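Side-chain contacts in phosphocarrier protein HPr (Mycoplasma capricolum, PDB 1PCH), which relays phosphoryl groups within the phosphoenolpyruvate-dependent sugar phosphotransferase system, which phosphorylates sugars as they cross the cell membrane: residues I32-N37 / G41-I46; V11-R16 / T83-G88. All blocks are in the same frame, centred on the assembly; numbering follows the deposited sequence.

Interaction 1 of 2, residues I32-N37 / G41-I46; sequences ITIIAN and GNLKSI. With SO4 (sulfate ion), chain B.
Ile-34 and Gly-41 form an antiparallel hydrogen-bonded pair, with Ile-34 N to Gly-41 O at 2.8 Å and Gly-41 N to Ile-34 O at 2.7 Å. Thr-33 and Asn-42 follow as the non-hydrogen-bonded pair. Beyond them a type I turn runs from Asn-42 to Ser-45, yet Leu-43 N still reaches Ile-32 O at 2.9 Å, nearly straight at 171°. Within the turn Asn-42 OD1 accepts a hydrogen bond from Lys-44 N (2.9 Å), an Asx turn, with the donor above the carbonyl plane, and a water bonded to OD1 also accepts from Ile-32 N. With CG2 of Ile-32 anti to the backbone N (chi1 -53° for CG1), this methyl meets Leu-43 CD2 at 3.7 Å. The side chains of Leu-43 and Ile-34 cross at about a right angle, their CD1 methyls 4.0 Å apart. NZ of the extended Lys-44 donates to the carbonyl oxygens of Phe-28 and Ser-30. At the far end Ile-46 N donates to O2 of a sulfate, probably from the crystallisation liquor, at 3.0 Å, while OG of Ser-45, the predicted phosphorylation site, bonds it weakly and caps Asn-48 N. A beta hairpin at the sheet edge thus leads into the N-terminus of helix 46-52.

Interaction 2 of 2, residues V11-R16 / T83-G88; sequences VGLHAR and TALIQG
The branch point of Leu-13 meets a methyl of Leu-85, CG to CD2 3.7 Å, as the two side chains pass at a slant. The other methyl of Leu-85 turns to the backbone: CD1 is 3.5 Å from Gly-12 O and 4.0 Å from Leu-13 CA. Leu-85 CG stands anti to the backbone N (chi1 -167°), which carries both methyls across to the other segment. Between the segments the tight part is therefore one leucine fork set against the bend at Gly-12 and Leu-13, all three residues buried and the contact wholly apolar apart from that carbonyl oxygen. Leu-13 is the centre of an inverse gamma turn, in which His-14 N makes a weak bond of 3.2 Å to Gly-12 O; the same oxygen thus serves the turn and touches the Leu-85 methyl.

The outer side is far looser. For the side chain of His-14, the residue that carries the phosphoryl group, the nearest approach to 83-88 is CD2 to Leu-85 CD1, 5.2 Å. The Gly-12 carbonyl carbon lies in plane at the ring edge, and a hydrogen bond between NE2 and Asp-9 OD2 helps fix the ring. Thr-83 points its CB toward 11-16 without touching it, its OG1 bonding back to Thr-79 O, and the chain end from Gln-87 to Gly-88 is exposed.

His-14 occupies the N-cap position of helix 15-25, and Ala-84 ends helix 69-82 in a Schellman motif. Leu-85 touches Leu-21 and Met-80 of these two helices, while Leu-13 reaches Ala-18, Val-49 of helix 46-52 and Ile-54.

Interaction 1 lies nested in the chain loop that interaction 2 closes, and the two meet in the interior, where Ile-34 CD1 packs against Leu-13 CD1 at 3.7 Å. Val-49 of helix 46-52 touches Ile-34, Leu-43 and Leu-13, so one helix serves both contacts. Their chemistry differs with their place: 32-37/41-46 is a partly buried pairing of neighbouring strands, with three backbone hydrogen bonds, an isoleucine-leucine cluster and an Asx turn at one end, whereas 11-16/83-88 is a small buried apolar contact between chain regions distant in sequence. Each borders a site of phosphoryl chemistry, the active-site His-14 in interaction 2 and the predicted phosphorylation site Ser-45 in interaction 1, both at helix N-caps.

Interaction 1 of 2, residues I32-N37 / G41-I46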
loop_
_atom_site.group_PDB
_atom_site.type_symbol
_atom_site.label_atom_id
_atom_site.label_comp_id
_atom_site.label_asym_id
_atom_site.label_seq_id
_atom_site.Cartn_x
_atom_site.Cartn_y
_atom_site.Cartn_z
ATOM N N ILE A 32 -3.740 -6.402 -6.090
ATOM C CA ILE A 32 -3.512 -5.675 -4.870
ATOM C C ILE A 32 -3.894 -4.210 -5.036
ATOM O O ILE A 32 -3.341 -3.411 -5.746
ATOM C CB ILE A 32 -2.088 -5.819 -4.358
ATOM C CG1 ILE A 32 -1.645 -7.280 -4.224
ATOM C CG2 ILE A 32 -1.942 -5.095 -3.029
ATOM C CD1 ILE A 32 -0.128 -7.416 -4.101
ATOM N N THR A 33 -5.028 -3.921 -4.346
ATOM C CA THR A 33 -5.591 -2.591 -4.426
ATOM C C THR A 33 -5.391 -1.834 -3.124
ATOM O O THR A 33 -5.355 -2.377 -2.022
ATOM C CB THR A 33 -7.089 -2.709 -4.776
ATOM O OG1 THR A 33 -7.158 -3.466 -5.990
ATOM C CG2 THR A 33 -7.700 -1.343 -5.034
ATOM N N ILE A 34 -5.219 -0.555 -3.280
ATOM C CA ILE A 34 -5.065 0.369 -2.141
ATOM C C ILE A 34 -6.266 1.328 -2.239
ATOM O O ILE A 34 -6.632 1.753 -3.329
ATOM C CB ILE A 34 -3.774 1.093 -2.123
ATOM C CG1 ILE A 34 -3.630 2.104 -0.949
ATOM C CG2 ILE A 34 -3.484 1.792 -3.441
ATOM C CD1 ILE A 34 -2.179 2.558 -0.797
ATOM N N ILE A 35 -6.937 1.473 -1.113
ATOM C CA ILE A 35 -8.136 2.291 -1.001
ATOM C C ILE A 35 -7.860 3.388 0.045
ATOM O O ILE A 35 -7.264 3.091 1.086
ATOM C CB ILE A 35 -9.311 1.418 -0.448
ATOM C CG1 ILE A 35 -9.650 0.252 -1.360
ATOM C CG2 ILE A 35 -10.498 2.265 -0.124
ATOM C CD1 ILE A 35 -10.374 -0.889 -0.696
ATOM N N ALA A 36 -8.226 4.584 -0.304
ATOM C CA ALA A 36 -8.092 5.786 0.463
ATOM C C ALA A 36 -9.185 6.806 0.055
ATOM O O ALA A 36 -9.335 7.167 -1.095
ATOM C CB ALA A 36 -6.736 6.397 0.372
ATOM N N ASN A 37 -9.947 7.242 1.071
ATOM C CA ASN A 37 -11.010 8.220 0.797
ATOM C C ASN A 37 -11.924 7.607 -0.254
ATOM O O ASN A 37 -12.366 6.464 -0.089
ATOM C CB ASN A 37 -10.459 9.565 0.390
ATOM C CG ASN A 37 -9.248 10.029 1.157
ATOM O OD1 ASN A 37 -8.179 10.334 0.590
ATOM N ND2 ASN A 37 -9.355 10.101 2.473
ATOM N N GLY A 41 -6.760 2.313 -5.950
ATOM C CA GLY A 41 -5.676 2.254 -6.925
ATOM C C GLY A 41 -4.996 0.880 -6.921
ATOM O O GLY A 41 -5.190 0.075 -6.008
ATOM N N ASN A 42 -4.238 0.643 -7.966
ATOM C CA ASN A 42 -3.471 -0.612 -8.104
ATOM C C ASN A 42 -2.108 -0.318 -7.463
ATOM O O ASN A 42 -1.381 0.575 -7.872
ATOM C CB ASN A 42 -3.428 -1.031 -9.542
ATOM C CG ASN A 42 -2.547 -2.214 -9.833
ATOM O OD1 ASN A 42 -1.915 -2.761 -8.949
ATOM N ND2 ASN A 42 -2.491 -2.622 -11.094
ATOM N N LEU A 43 -1.812 -1.094 -6.427
ATOM C CA LEU A 43 -0.622 -0.882 -5.636
ATOM C C LEU A 43 0.650 -1.207 -6.401
ATOM O O LEU A 43 1.751 -0.811 -6.018
ATOM C CB LEU A 43 -0.727 -1.572 -4.303
ATOM C CG LEU A 43 0.278 -1.249 -3.229
ATOM C CD1 LEU A 43 0.355 0.148 -2.766
ATOM C CD2 LEU A 43 0.314 -2.298 -2.146
ATOM N N LYS A 44 0.445 -1.930 -7.507
ATOM C CA LYS A 44 1.565 -2.306 -8.349
ATOM C C LYS A 44 2.024 -1.165 -9.230
ATOM O O LYS A 44 3.094 -1.210 -9.824
ATOM C CB LYS A 44 1.198 -3.533 -9.219
ATOM C CG LYS A 44 0.890 -4.767 -8.413
ATOM C CD LYS A 44 0.377 -5.899 -9.276
ATOM C CE LYS A 44 0.294 -7.188 -8.449
ATOM N NZ LYS A 44 -0.193 -8.315 -9.317
ATOM N N SER A 45 1.189 -0.140 -9.335
ATOM C CA SER A 45 1.507 1.025 -10.150
ATOM C C SER A 45 1.946 2.212 -9.292
ATOM O O SER A 45 1.140 2.778 -8.544
ATOM C CB SER A 45 0.285 1.441 -10.969
ATOM O OG SER A 45 0.422 2.747 -11.496
ATOM N N ILE A 46 3.193 2.640 -9.464
ATOM C CA ILE A 46 3.671 3.781 -8.700
ATOM C C ILE A 46 2.900 5.043 -9.063
ATOM O O ILE A 46 2.625 5.884 -8.242
ATOM C CB ILE A 46 5.172 4.047 -8.872
ATOM C CG1 ILE A 46 5.584 5.343 -8.107
ATOM C CG2 ILE A 46 5.540 4.232 -10.333
ATOM C CD1 ILE A 46 7.034 5.270 -7.684
HETATM S S SO4 B . 3.999 2.099 -13.132
HETATM O O1 SO4 B . 5.093 2.194 -14.177
HETATM O O2 SO4 B . 4.619 1.581 -11.858
HETATM O O3 SO4 B . 3.362 3.410 -12.949
HETATM O O4 SO4 B . 3.003 1.074 -13.609
HETATM O O HOH W 1 -2.886 -5.316 -8.595
#

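Interaction 2 of 2, residues V11-R16 / T83-G88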
loop_
_atom_site.group_PDB
_atom_site.type_symbol
_atom_site.label_atom_id
_atom_site.label_comp_id
_atom_site.label_asym_id
_atom_site.label_seq_id
_atom_site.Cartn_x
_atom_site.Cartn_y
_atom_site.Cartn_z
ATOM N N VAL A 11 5.044 12.979 5.405
ATOM C CA VAL A 11 4.966 13.464 4.014
ATOM C C VAL A 11 3.914 12.670 3.256
ATOM O O VAL A 11 3.602 12.892 2.093
ATOM C CB VAL A 11 6.336 13.329 3.304
ATOM C CG1 VAL A 11 6.248 13.937 1.905
ATOM C CG2 VAL A 11 7.420 14.070 4.103
ATOM N N GLY A 12 3.341 11.647 3.942
ATOM C CA GLY A 12 2.345 10.857 3.277
ATOM C C GLY A 12 2.987 9.690 2.503
ATOM O O GLY A 12 4.068 9.262 2.800
ATOM N N LEU A 13 2.242 9.237 1.527
ATOM C CA LEU A 13 2.643 8.110 0.696
ATOM C C LEU A 13 3.331 8.711 -0.541
ATOM O O LEU A 13 2.673 9.076 -1.500
ATOM C CB LEU A 13 1.475 7.226 0.346
ATOM C CG LEU A 13 1.825 5.724 0.235
ATOM C CD1 LEU A 13 0.620 4.907 -0.157
ATOM C CD2 LEU A 13 2.930 5.589 -0.798
ATOM N N HIS A 14 4.613 8.983 -0.309
ATOM C CA HIS A 14 5.431 9.680 -1.253
ATOM C C HIS A 14 6.320 8.728 -2.039
ATOM O O HIS A 14 6.148 7.515 -1.989
ATOM C CB HIS A 14 6.258 10.748 -0.544
ATOM C CG HIS A 14 7.085 10.223 0.569
ATOM N ND1 HIS A 14 8.463 10.038 0.439
ATOM C CD2 HIS A 14 6.770 9.872 1.843
ATOM C CE1 HIS A 14 8.950 9.626 1.582
ATOM N NE2 HIS A 14 7.945 9.483 2.448
ATOM N N ALA A 15 7.143 9.303 -2.924
ATOM C CA ALA A 15 7.870 8.513 -3.867
ATOM C C ALA A 15 8.607 7.337 -3.326
ATOM O O ALA A 15 8.510 6.245 -3.957
ATOM C CB ALA A 15 8.724 9.365 -4.797
ATOM N N ARG A 16 9.392 7.491 -2.297
ATOM C CA ARG A 16 10.225 6.374 -1.787
ATOM C C ARG A 16 9.391 5.187 -1.417
ATOM O O ARG A 16 9.567 4.043 -1.877
ATOM C CB ARG A 16 11.047 6.901 -0.623
ATOM C CG ARG A 16 12.332 6.116 -0.359
ATOM C CD ARG A 16 12.965 6.563 0.953
ATOM N N THR A 83 9.179 0.775 5.876
ATOM C CA THR A 83 9.505 2.080 5.267
ATOM C C THR A 83 9.030 3.189 6.218
ATOM O O THR A 83 9.134 4.373 5.942
ATOM C CB THR A 83 8.949 2.202 3.874
ATOM O OG1 THR A 83 7.539 1.956 3.850
ATOM C CG2 THR A 83 9.616 1.276 2.880
ATOM N N ALA A 84 8.542 2.792 7.381
ATOM C CA ALA A 84 8.066 3.789 8.362
ATOM C C ALA A 84 6.848 4.518 7.869
ATOM O O ALA A 84 6.541 5.660 8.236
ATOM C CB ALA A 84 9.207 4.742 8.730
ATOM N N LEU A 85 6.062 3.895 6.968
ATOM C CA LEU A 85 4.874 4.607 6.482
ATOM C C LEU A 85 3.748 4.558 7.513
ATOM O O LEU A 85 2.821 5.352 7.560
ATOM C CB LEU A 85 4.395 3.891 5.211
ATOM C CG LEU A 85 3.365 4.629 4.372
ATOM C CD1 LEU A 85 3.923 5.941 3.817
ATOM C CD2 LEU A 85 3.025 3.718 3.122
ATOM N N ILE A 86 3.758 3.471 8.263
ATOM C CA ILE A 86 2.782 3.162 9.248
ATOM C C ILE A 86 3.537 2.696 10.499
ATOM O O ILE A 86 4.750 2.465 10.392
ATOM C CB ILE A 86 1.743 2.101 8.821
ATOM C CG1 ILE A 86 2.263 0.657 8.795
ATOM C CG2 ILE A 86 1.151 2.483 7.476
ATOM C CD1 ILE A 86 1.197 -0.370 8.541
ATOM N N GLN A 87 2.811 2.579 11.572
ATOM C CA GLN A 87 3.421 2.090 12.822
ATOM C C GLN A 87 3.242 0.615 12.952
ATOM O O GLN A 87 2.228 0.002 12.592
ATOM C CB GLN A 87 2.906 2.918 13.973
ATOM C CG GLN A 87 3.407 4.396 13.812
ATOM C CD GLN A 87 3.352 5.094 15.161
ATOM O OE1 GLN A 87 4.160 5.968 15.450
ATOM N NE2 GLN A 87 2.402 4.651 15.965
ATOM N N GLY A 88 4.304 -0.078 13.412
ATOM C CA GLY A 88 4.094 -1.543 13.512
ATOM C C GLY A 88 3.356 -1.861 14.824
ATOM O O GLY A 88 3.142 -0.920 15.613
ATOM O OXT GLY A 88 3.037 -3.048 15.033
#